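Local coordinates for LacI family transcription regulator (Bifidobacterium animalis subsp. lactis, PDB 4O5A), which probably regulates transcription as other LacI-family proteins do, binding operator DNA through a helix-turn-helix and sensing a small effector in a periplasmic-binding-protein-like domain, at residues A[281-286]-A[297-301]; A[301-307]-A[329-333]; A[98-104]-A[316-320]. All coordinates share one frame; numbering follows the deposited sequence. Where two conformers were deposited one is given.

Each contact uses a part of the run 281-320, which passes from the core of one subdomain, across the hinge, into the other. Contact 1 pairs two strands of one sheet, and contact 2 begins where it ends: they share Ser301, their centres lie about 13 Å apart, and Leu300 CD2 packs 3.6 Å from Tyr332 CD1. Helix 304-320 then starts in contact 2 and finishes in contact 3, with about 20 Å between the centres of the two. Contacts 1 and 3 stand about 32 Å apart, centre to centre, and do not touch. Near contact 1 a glycerol, probably from the crystallisation liquor, lies about 5 Å from the Asp286 side chain and may mark a pocket.

Contact 1 of 3, residues A[281-286]-A[297-301]; sequences IISWGD and ITALS
Ser283 and Leu300 form the backbone ladder that joins strand 280-284 to strand 298-301, short segments running parallel within 23°. Ser283 N donates to Thr298 O over 2.9 Å, and Ser283 O accepts from Leu300 N over the same length. Beyond the strand, Gly285 N gives Leu300 O a more bent bond, 137° at the hydrogen. Glycine suits that place because at its backbone angles a CB would jam against the carbonyl oxygen of Trp284. Ser283 OG, turned anti to its backbone N (chi1 175°), donates to Gly285 O at 2.7 Å, in the carbonyl plane, a bond that links the strand end to the residue beyond it.

Apolar contacts are made on both faces. Trp284 and Leu300 lie side by side on one, with Trp284 CD1 4.1 Å from Leu300 CB; next to them the methyl CG2 of Thr298 meets Ile282 CG1, and helix 175-188 packs on this face through Met182. On the other, Ser283 is small enough to let helix 258-271 come close, Ala299 to fit against Arg337 and Asp286, and Ile297 CG2 reaches Ser283 CB at 4.0 Å.

Polar groups gather round Asp286. Its OD1 lies 3.3 Å from Ala299 CB and accepts from Asn290, whereas OD2 forms a salt bridge with Arg337 and accepts a hydrogen bond from a water, 2.7 Å from OD2, that also bonds Ser301 OG. Arg337 N bonds Thr298 OG1 as well.

Two adjacent parallel strands linked through helix 288-292 make this a beta-alpha-beta unit, the repeating element of the periplasmic-binding-protein-like fold.

Contact 2 of 3, residues A[301-307]-A[329-333]; sequences SRNILES and EPPYE
Pro330 lays its ring across the Glu306 side chain at about a right angle, CG of the proline 3.5 Å from CG of the glutamate, while its CD rests 3.4 Å from Ser307 OG. The rigid ring suits a spot against the first turn of helix 304-320. Asn303 is the N-cap of that helix: its OD1 accepts from Glu306 N at 3.1 Å, the donor standing above the carbonyl plane. Ser307 OG, in turn, donates to Asn303 O.

Both segments are crossings between the two subdomains, the hinge segments familiar from periplasmic-binding-protein-like folds, and a salt bridge ties them together. Arg302, bent at chi3 (62°), presents NE edge-on to Glu329 OE2 at 2.9 Å; the bond uses the syn lone pair and lies close to the guanidinium plane, although the two flat groups are turned 40° apart. OE2 also accepts from a water that donates to Pro330 O and accepts from Asn303 N, giving the crossings a second link.

At the sheet end of the crossings, where one leaves and the other enters, Ser301 and Glu333 make an antiparallel hydrogen-bonded pair, with Ser301 N to Glu333 O at 2.8 Å. Beside it Tyr332 CB sits 3.4 Å from Ser301 O, and the tyrosine hydroxyl bonds Thr181.

Contact 3 of 3, residues A[98-104]-A[316-320]; sequences ALEERDY and LKLID
Leu99 and Leu316 are the residues whose CA atoms come nearest, 8.3 Å apart, where the chain ending helix 88-99 meets the last turns of helix 304-320. A Schellman motif closes the first helix: Tyr104 N returns to Leu99 O, Asp103 N to Glu100 O, and Asp103 takes the positive phi of the C-prime residue. Arg102, just before the reversal, and Tyr104, just after it, both face the second helix.

Leu316 is the apolar wedge. Its CD2 sits over the Tyr104 ring, 3.8 Å from the centroid and 7° off the normal, a CH-pi contact that a branched aliphatic tip suits well. CD1 meets the aliphatic part of Arg102, 3.7 Å from CG, and Ile319 CG2 touches Tyr104 OH.

Bent at chi2 (-90°) and chi3, Arg102 passes Leu316 and grips Asp320 end-on. NH1 bonds OD2 at 3.1 Å and NH2 bonds OD1 at 3.1 Å, both on syn lone pairs, with the two groups nearly coplanar. An alanine in place of Arg102 would remove this two-pronged clasp and is likely to leave Asp320 with less charge compensation and Leu316 less well covered.

Arg67 also forms a salt bridge with Asp320 OD1, so two guanidinium groups gather at the carboxylate and probably keep it ionised; Glu101 and Arg309 add a further ion pair between the same two helical regions.

Contact 1 of 3, residues A[281-286]-A[297-301]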
loop_
_atom_site.group_PDB
_atom_site.type_symbol
_atom_site.label_atom_id
_atom_site.label_comp_id
_atom_site.label_asym_id
_atom_site.label_seq_id
_atom_site.Cartn_x
_atom_site.Cartn_y
_atom_site.Cartn_z
ATOM N N ILE A 281 5.379 18.110 13.207
ATOM C CA ILE A 281 4.456 17.367 12.346
ATOM C C ILE A 281 4.223 15.965 12.897
ATOM O O ILE A 281 5.162 15.289 13.312
ATOM C CB ILE A 281 4.997 17.264 10.894
ATOM C CG1 ILE A 281 4.954 18.642 10.230
ATOM C CG2 ILE A 281 4.171 16.283 10.064
ATOM C CD1 ILE A 281 5.588 18.665 8.852
ATOM N N ILE A 282 2.960 15.539 12.911
ATOM C CA ILE A 282 2.593 14.176 13.291
ATOM C C ILE A 282 1.726 13.562 12.184
ATOM O O ILE A 282 0.848 14.229 11.625
ATOM C CB ILE A 282 1.816 14.162 14.617
ATOM C CG1 ILE A 282 2.707 14.662 15.746
ATOM C CG2 ILE A 282 1.300 12.750 14.955
ATOM C CD1 ILE A 282 1.977 14.817 17.070
ATOM N N SER A 283 1.991 12.296 11.872
ATOM C CA SER A 283 1.162 11.527 10.952
ATOM C C SER A 283 0.244 10.623 11.747
ATOM O O SER A 283 0.716 9.896 12.614
ATOM C CB SER A 283 2.036 10.622 10.085
ATOM O OG SER A 283 1.235 9.783 9.264
ATOM N N TRP A 284 -1.050 10.648 11.435
ATOM C CA TRP A 284 -2.006 9.710 12.022
ATOM C C TRP A 284 -1.972 8.502 11.104
ATOM O O TRP A 284 -2.554 8.522 10.018
ATOM C CB TRP A 284 -3.417 10.310 12.022
ATOM C CG TRP A 284 -4.347 9.724 13.047
ATOM C CD1 TRP A 284 -4.350 8.456 13.513
ATOM C CD2 TRP A 284 -5.405 10.417 13.732
ATOM N NE1 TRP A 284 -5.356 8.301 14.457
ATOM C CE2 TRP A 284 -6.001 9.485 14.606
ATOM C CE3 TRP A 284 -5.885 11.724 13.695
ATOM C CZ2 TRP A 284 -7.076 9.838 15.435
ATOM C CZ3 TRP A 284 -6.957 12.065 14.521
ATOM C CH2 TRP A 284 -7.532 11.125 15.377
ATOM N N GLY A 285 -1.281 7.452 11.528
ATOM C CA GLY A 285 -1.041 6.307 10.662
ATOM C C GLY A 285 0.447 6.237 10.381
ATOM O O GLY A 285 1.086 7.267 10.172
ATOM N N ASP A 286 1.015 5.039 10.399
ATOM C CA ASP A 286 2.460 4.933 10.216
ATOM C C ASP A 286 2.804 4.035 9.038
ATOM O O ASP A 286 2.021 3.177 8.646
ATOM C CB ASP A 286 3.122 4.419 11.501
ATOM C CG ASP A 286 4.627 4.655 11.520
ATOM O OD1 ASP A 286 5.104 5.587 10.831
ATOM O OD2 ASP A 286 5.334 3.914 12.230
ATOM N N ILE A 297 9.218 11.212 10.515
ATOM C CA ILE A 297 7.968 11.793 10.989
ATOM C C ILE A 297 7.338 10.976 12.129
ATOM O O ILE A 297 7.088 9.768 11.996
ATOM C CB ILE A 297 6.973 11.950 9.817
ATOM C CG1 ILE A 297 7.554 12.898 8.740
ATOM C CG2 ILE A 297 5.625 12.477 10.308
ATOM C CD1 ILE A 297 6.667 13.043 7.500
ATOM N N THR A 298 7.082 11.669 13.237
ATOM C CA THR A 298 6.410 11.109 14.410
ATOM C C THR A 298 5.018 10.629 13.999
ATOM O O THR A 298 4.296 11.336 13.290
ATOM C CB THR A 298 6.280 12.187 15.476
ATOM O OG1 THR A 298 7.580 12.469 16.008
ATOM C CG2 THR A 298 5.353 11.734 16.595
ATOM N N ALA A 299 4.631 9.424 14.418
ATOM C CA ALA A 299 3.405 8.831 13.892
ATOM C C ALA A 299 2.606 8.115 14.971
ATOM O O ALA A 299 3.177 7.487 15.847
ATOM C CB ALA A 299 3.729 7.842 12.810
ATOM N N LEU A 300 1.289 8.192 14.846
ATOM C CA LEU A 300 0.386 7.393 15.669
ATOM C C LEU A 300 0.225 6.100 14.891
ATOM O O LEU A 300 -0.328 6.090 13.785
ATOM C CB LEU A 300 -0.942 8.138 15.828
ATOM C CG LEU A 300 -1.921 7.683 16.910
ATOM C CD1 LEU A 300 -2.453 6.302 16.591
ATOM C CD2 LEU A 300 -1.257 7.713 18.289
ATOM N N SER A 301 0.756 5.013 15.440
ATOM C CA SER A 301 0.822 3.753 14.718
ATOM C C SER A 301 -0.257 2.811 15.232
ATOM O O SER A 301 -0.316 2.545 16.422
ATOM C CB SER A 301 2.195 3.112 14.938
ATOM O OG SER A 301 2.256 1.819 14.347
HETATM O O HOH W 1 4.493 1.368 12.837
#

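Contact 2 of 3, residues A[301-307]-A[329-333]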
loop_
_atom_site.group_PDB
_atom_site.type_symbol
_atom_site.label_atom_id
_atom_site.label_comp_id
_atom_site.label_asym_id
_atom_site.label_seq_id
_atom_site.Cartn_x
_atom_site.Cartn_y
_atom_site.Cartn_z
ATOM N N SER A 301 0.756 5.013 15.440
ATOM C CA SER A 301 0.822 3.753 14.718
ATOM C C SER A 301 -0.257 2.811 15.232
ATOM O O SER A 301 -0.316 2.545 16.422
ATOM C CB SER A 301 2.195 3.112 14.938
ATOM O OG SER A 301 2.256 1.819 14.347
ATOM N N ARG A 302 -1.111 2.324 14.336
ATOM C CA ARG A 302 -2.106 1.310 14.701
ATOM C C ARG A 302 -1.530 -0.057 14.386
ATOM O O ARG A 302 -0.800 -0.224 13.407
ATOM C CB ARG A 302 -3.413 1.505 13.923
ATOM C CG ARG A 302 -4.440 2.391 14.617
ATOM C CD ARG A 302 -5.717 2.559 13.778
ATOM N NE ARG A 302 -6.420 1.298 13.536
ATOM C CZ ARG A 302 -6.692 0.814 12.327
ATOM N NH1 ARG A 302 -6.325 1.491 11.247
ATOM N NH2 ARG A 302 -7.333 -0.342 12.198
ATOM N N ASN A 303 -1.846 -1.038 15.218
ATOM C CA ASN A 303 -1.354 -2.380 14.992
ATOM C C ASN A 303 -2.319 -3.094 14.050
ATOM O O ASN A 303 -3.148 -3.893 14.488
ATOM C CB ASN A 303 -1.232 -3.132 16.317
ATOM C CG ASN A 303 -0.502 -4.454 16.178
ATOM O OD1 ASN A 303 -0.312 -4.971 15.068
ATOM N ND2 ASN A 303 -0.105 -5.024 17.313
ATOM N N ILE A 304 -2.209 -2.785 12.759
ATOM C CA ILE A 304 -3.148 -3.289 11.762
ATOM C C ILE A 304 -3.035 -4.791 11.547
ATOM O O ILE A 304 -4.042 -5.463 11.329
ATOM C CB ILE A 304 -2.935 -2.594 10.420
ATOM C CG1 ILE A 304 -3.022 -1.079 10.609
ATOM C CG2 ILE A 304 -3.984 -3.063 9.414
ATOM C CD1 ILE A 304 -2.413 -0.291 9.450
ATOM N N LEU A 305 -1.811 -5.312 11.578
ATOM C CA LEU A 305 -1.606 -6.756 11.456
ATOM C C LEU A 305 -2.392 -7.503 12.521
ATOM O O LEU A 305 -3.203 -8.378 12.201
ATOM C CB LEU A 305 -0.126 -7.117 11.567
ATOM C CG LEU A 305 0.749 -6.998 10.322
ATOM C CD1 LEU A 305 2.204 -7.243 10.698
ATOM C CD2 LEU A 305 0.286 -8.013 9.287
ATOM N N GLU A 306 -2.175 -7.151 13.785
ATOM C CA GLU A 306 -2.874 -7.808 14.881
ATOM C C GLU A 306 -4.380 -7.533 14.840
ATOM O O GLU A 306 -5.174 -8.370 15.273
ATOM C CB GLU A 306 -2.266 -7.390 16.224
ATOM C CG GLU A 306 -2.806 -8.148 17.419
ATOM C CD GLU A 306 -2.734 -9.656 17.248
ATOM O OE1 GLU A 306 -1.710 -10.158 16.725
ATOM O OE2 GLU A 306 -3.707 -10.340 17.642
ATOM N N SER A 307 -4.775 -6.371 14.323
ATOM C CA SER A 307 -6.204 -6.064 14.194
ATOM C C SER A 307 -6.849 -7.047 13.227
ATOM O O SER A 307 -7.942 -7.579 13.472
ATOM C CB SER A 307 -6.415 -4.636 13.688
ATOM O OG SER A 307 -6.257 -3.710 14.748
ATOM N N GLU A 329 -9.688 -2.926 19.794
ATOM C CA GLU A 329 -8.592 -3.271 18.902
ATOM C C GLU A 329 -7.279 -3.175 19.695
ATOM O O GLU A 329 -7.254 -2.558 20.772
ATOM C CB GLU A 329 -8.610 -2.424 17.620
ATOM C CG GLU A 329 -8.045 -1.035 17.727
ATOM C CD GLU A 329 -7.757 -0.435 16.349
ATOM O OE1 GLU A 329 -8.629 -0.531 15.453
ATOM O OE2 GLU A 329 -6.657 0.127 16.162
ATOM N N PRO A 330 -6.209 -3.841 19.213
ATOM C CA PRO A 330 -4.937 -3.836 19.954
ATOM C C PRO A 330 -4.430 -2.415 20.165
ATOM O O PRO A 330 -4.731 -1.539 19.348
ATOM C CB PRO A 330 -3.988 -4.597 19.025
ATOM C CG PRO A 330 -4.886 -5.498 18.241
ATOM C CD PRO A 330 -6.150 -4.717 18.027
ATOM N N PRO A 331 -3.679 -2.179 21.253
ATOM C CA PRO A 331 -3.312 -0.788 21.538
ATOM C C PRO A 331 -2.467 -0.174 20.434
ATOM O O PRO A 331 -1.644 -0.854 19.810
ATOM C CB PRO A 331 -2.505 -0.886 22.841
ATOM C CG PRO A 331 -2.082 -2.325 22.942
ATOM C CD PRO A 331 -3.176 -3.113 22.278
ATOM N N TYR A 332 -2.717 1.103 20.168
ATOM C CA TYR A 332 -1.910 1.879 19.240
ATOM C C TYR A 332 -0.672 2.364 19.994
ATOM O O TYR A 332 -0.582 2.223 21.207
ATOM C CB TYR A 332 -2.711 3.087 18.755
ATOM C CG TYR A 332 -3.116 3.999 19.888
ATOM C CD1 TYR A 332 -2.261 4.979 20.367
ATOM C CD2 TYR A 332 -4.350 3.857 20.504
ATOM C CE1 TYR A 332 -2.624 5.797 21.425
ATOM C CE2 TYR A 332 -4.718 4.669 21.551
ATOM C CZ TYR A 332 -3.856 5.643 22.006
ATOM O OH TYR A 332 -4.226 6.453 23.056
ATOM N N GLU A 333 0.261 2.991 19.285
ATOM C CA GLU A 333 1.481 3.480 19.923
ATOM C C GLU A 333 1.896 4.770 19.226
ATOM O O GLU A 333 1.887 4.834 18.002
ATOM C CB GLU A 333 2.580 2.422 19.775
ATOM C CG GLU A 333 3.981 2.810 20.249
ATOM C CD GLU A 333 5.032 1.790 19.803
ATOM O OE1 GLU A 333 4.657 0.807 19.121
ATOM O OE2 GLU A 333 6.230 1.971 20.117
HETATM O O HOH W 2 -4.060 -0.425 17.079
HETATM O O HOH W 3 -0.663 -3.473 19.876
#

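Contact 3 of 3, residues A[98-104]-A[316-320]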
loop_
_atom_site.group_PDB
_atom_site.type_symbol
_atom_site.label_atom_id
_atom_site.label_comp_id
_atom_site.label_asym_id
_atom_site.label_seq_id
_atom_site.Cartn_x
_atom_site.Cartn_y
_atom_site.Cartn_z
ATOM N N ALA A 98 -4.681 -15.695 10.460
ATOM C CA ALA A 98 -5.606 -16.455 11.296
ATOM C C ALA A 98 -6.488 -17.405 10.487
ATOM O O ALA A 98 -6.752 -18.532 10.927
ATOM C CB ALA A 98 -6.455 -15.531 12.168
ATOM N N LEU A 99 -6.943 -16.964 9.318
ATOM C CA LEU A 99 -7.786 -17.813 8.473
ATOM C C LEU A 99 -7.037 -19.062 8.018
ATOM O O LEU A 99 -7.634 -20.130 7.905
ATOM C CB LEU A 99 -8.329 -17.040 7.266
ATOM C CG LEU A 99 -9.205 -15.839 7.620
ATOM C CD1 LEU A 99 -9.544 -15.071 6.353
ATOM C CD2 LEU A 99 -10.479 -16.292 8.363
ATOM N N GLU A 100 -5.725 -18.937 7.791
ATOM C CA GLU A 100 -4.931 -20.088 7.340
ATOM C C GLU A 100 -4.873 -21.195 8.376
ATOM O O GLU A 100 -4.762 -22.372 8.020
ATOM C CB GLU A 100 -3.506 -19.675 6.974
ATOM C CG GLU A 100 -3.404 -18.935 5.651
ATOM C CD GLU A 100 -3.750 -19.810 4.463
ATOM O OE1 GLU A 100 -3.403 -21.014 4.483
ATOM O OE2 GLU A 100 -4.369 -19.290 3.500
ATOM N N GLU A 101 -4.937 -20.816 9.650
ATOM C CA GLU A 101 -4.941 -21.798 10.739
ATOM C C GLU A 101 -6.129 -22.750 10.653
ATOM O O GLU A 101 -6.067 -23.861 11.182
ATOM C CB GLU A 101 -4.939 -21.089 12.108
ATOM C CG GLU A 101 -3.683 -20.290 12.389
ATOM C CD GLU A 101 -3.689 -19.628 13.758
ATOM O OE1 GLU A 101 -3.971 -20.313 14.763
ATOM O OE2 GLU A 101 -3.396 -18.420 13.833
ATOM N N ARG A 102 -7.210 -22.316 10.001
ATOM C CA ARG A 102 -8.427 -23.124 9.891
ATOM C C ARG A 102 -8.754 -23.424 8.430
ATOM O O ARG A 102 -9.877 -23.828 8.120
ATOM C CB ARG A 102 -9.630 -22.369 10.473
ATOM C CG ARG A 102 -9.455 -21.808 11.873
ATOM C CD ARG A 102 -9.881 -22.812 12.920
ATOM N NE ARG A 102 -11.243 -23.308 12.705
ATOM C CZ ARG A 102 -12.327 -22.883 13.355
ATOM N NH1 ARG A 102 -12.231 -21.944 14.284
ATOM N NH2 ARG A 102 -13.515 -23.414 13.086
ATOM N N ASP A 103 -7.788 -23.193 7.544
ATOM C CA ASP A 103 -7.970 -23.446 6.108
ATOM C C ASP A 103 -9.152 -22.663 5.514
ATOM O O ASP A 103 -9.914 -23.154 4.680
ATOM C CB ASP A 103 -8.057 -24.939 5.833
ATOM C CG ASP A 103 -6.755 -25.647 6.156
ATOM O OD1 ASP A 103 -5.731 -25.331 5.507
ATOM O OD2 ASP A 103 -6.745 -26.491 7.074
ATOM N N TYR A 104 -9.288 -21.427 5.966
ATOM C CA TYR A 104 -10.303 -20.530 5.459
ATOM C C TYR A 104 -9.664 -19.631 4.413
ATOM O O TYR A 104 -8.445 -19.436 4.424
ATOM C CB TYR A 104 -10.859 -19.679 6.608
ATOM C CG TYR A 104 -12.195 -20.169 7.109
ATOM C CD1 TYR A 104 -12.311 -21.385 7.751
ATOM C CD2 TYR A 104 -13.345 -19.414 6.921
ATOM C CE1 TYR A 104 -13.537 -21.845 8.202
ATOM C CE2 TYR A 104 -14.577 -19.863 7.373
ATOM C CZ TYR A 104 -14.663 -21.075 8.008
ATOM O OH TYR A 104 -15.874 -21.544 8.457
ATOM N N LEU A 316 -14.506 -16.159 13.102
ATOM C CA LEU A 316 -14.521 -17.617 13.251
ATOM C C LEU A 316 -15.295 -18.063 14.491
ATOM O O LEU A 316 -15.982 -19.085 14.473
ATOM C CB LEU A 316 -13.093 -18.160 13.283
ATOM C CG LEU A 316 -12.462 -18.162 11.893
ATOM C CD1 LEU A 316 -10.946 -18.370 11.963
ATOM C CD2 LEU A 316 -13.117 -19.234 11.041
ATOM N N LYS A 317 -15.180 -17.298 15.575
ATOM C CA LYS A 317 -15.981 -17.571 16.765
ATOM C C LYS A 317 -17.470 -17.459 16.465
ATOM O O LYS A 317 -18.243 -18.313 16.854
ATOM C CB LYS A 317 -15.621 -16.617 17.907
ATOM C CG LYS A 317 -14.296 -16.900 18.597
ATOM C CD LYS A 317 -14.196 -16.052 19.857
ATOM C CE LYS A 317 -12.755 -15.860 20.317
ATOM N NZ LYS A 317 -12.167 -17.087 20.953
ATOM N N LEU A 318 -17.866 -16.392 15.779
ATOM C CA LEU A 318 -19.268 -16.212 15.395
ATOM C C LEU A 318 -19.746 -17.394 14.553
ATOM O O LEU A 318 -20.826 -17.945 14.779
ATOM C CB LEU A 318 -19.446 -14.904 14.610
ATOM C CG LEU A 318 -19.263 -13.583 15.365
ATOM C CD1 LEU A 318 -19.283 -12.406 14.388
ATOM C CD2 LEU A 318 -20.336 -13.407 16.426
ATOM N N ILE A 319 -18.926 -17.795 13.589
ATOM C CA ILE A 319 -19.251 -18.935 12.734
ATOM C C ILE A 319 -19.393 -20.215 13.553
ATOM O O ILE A 319 -20.288 -21.037 13.301
ATOM C CB ILE A 319 -18.172 -19.124 11.640
ATOM C CG1 ILE A 319 -18.158 -17.928 10.699
ATOM C CG2 ILE A 319 -18.411 -20.416 10.856
ATOM C CD1 ILE A 319 -16.898 -17.833 9.874
ATOM N N ASP A 320 -18.520 -20.385 14.544
ATOM C CA ASP A 320 -18.576 -21.568 15.407
ATOM C C ASP A 320 -19.778 -21.540 16.351
ATOM O O ASP A 320 -20.077 -22.537 16.995
ATOM C CB ASP A 320 -17.271 -21.746 16.208
ATOM C CG ASP A 320 -16.056 -22.023 15.318
ATOM O OD1 ASP A 320 -16.240 -22.470 14.165
ATOM O OD2 ASP A 320 -14.911 -21.796 15.774
#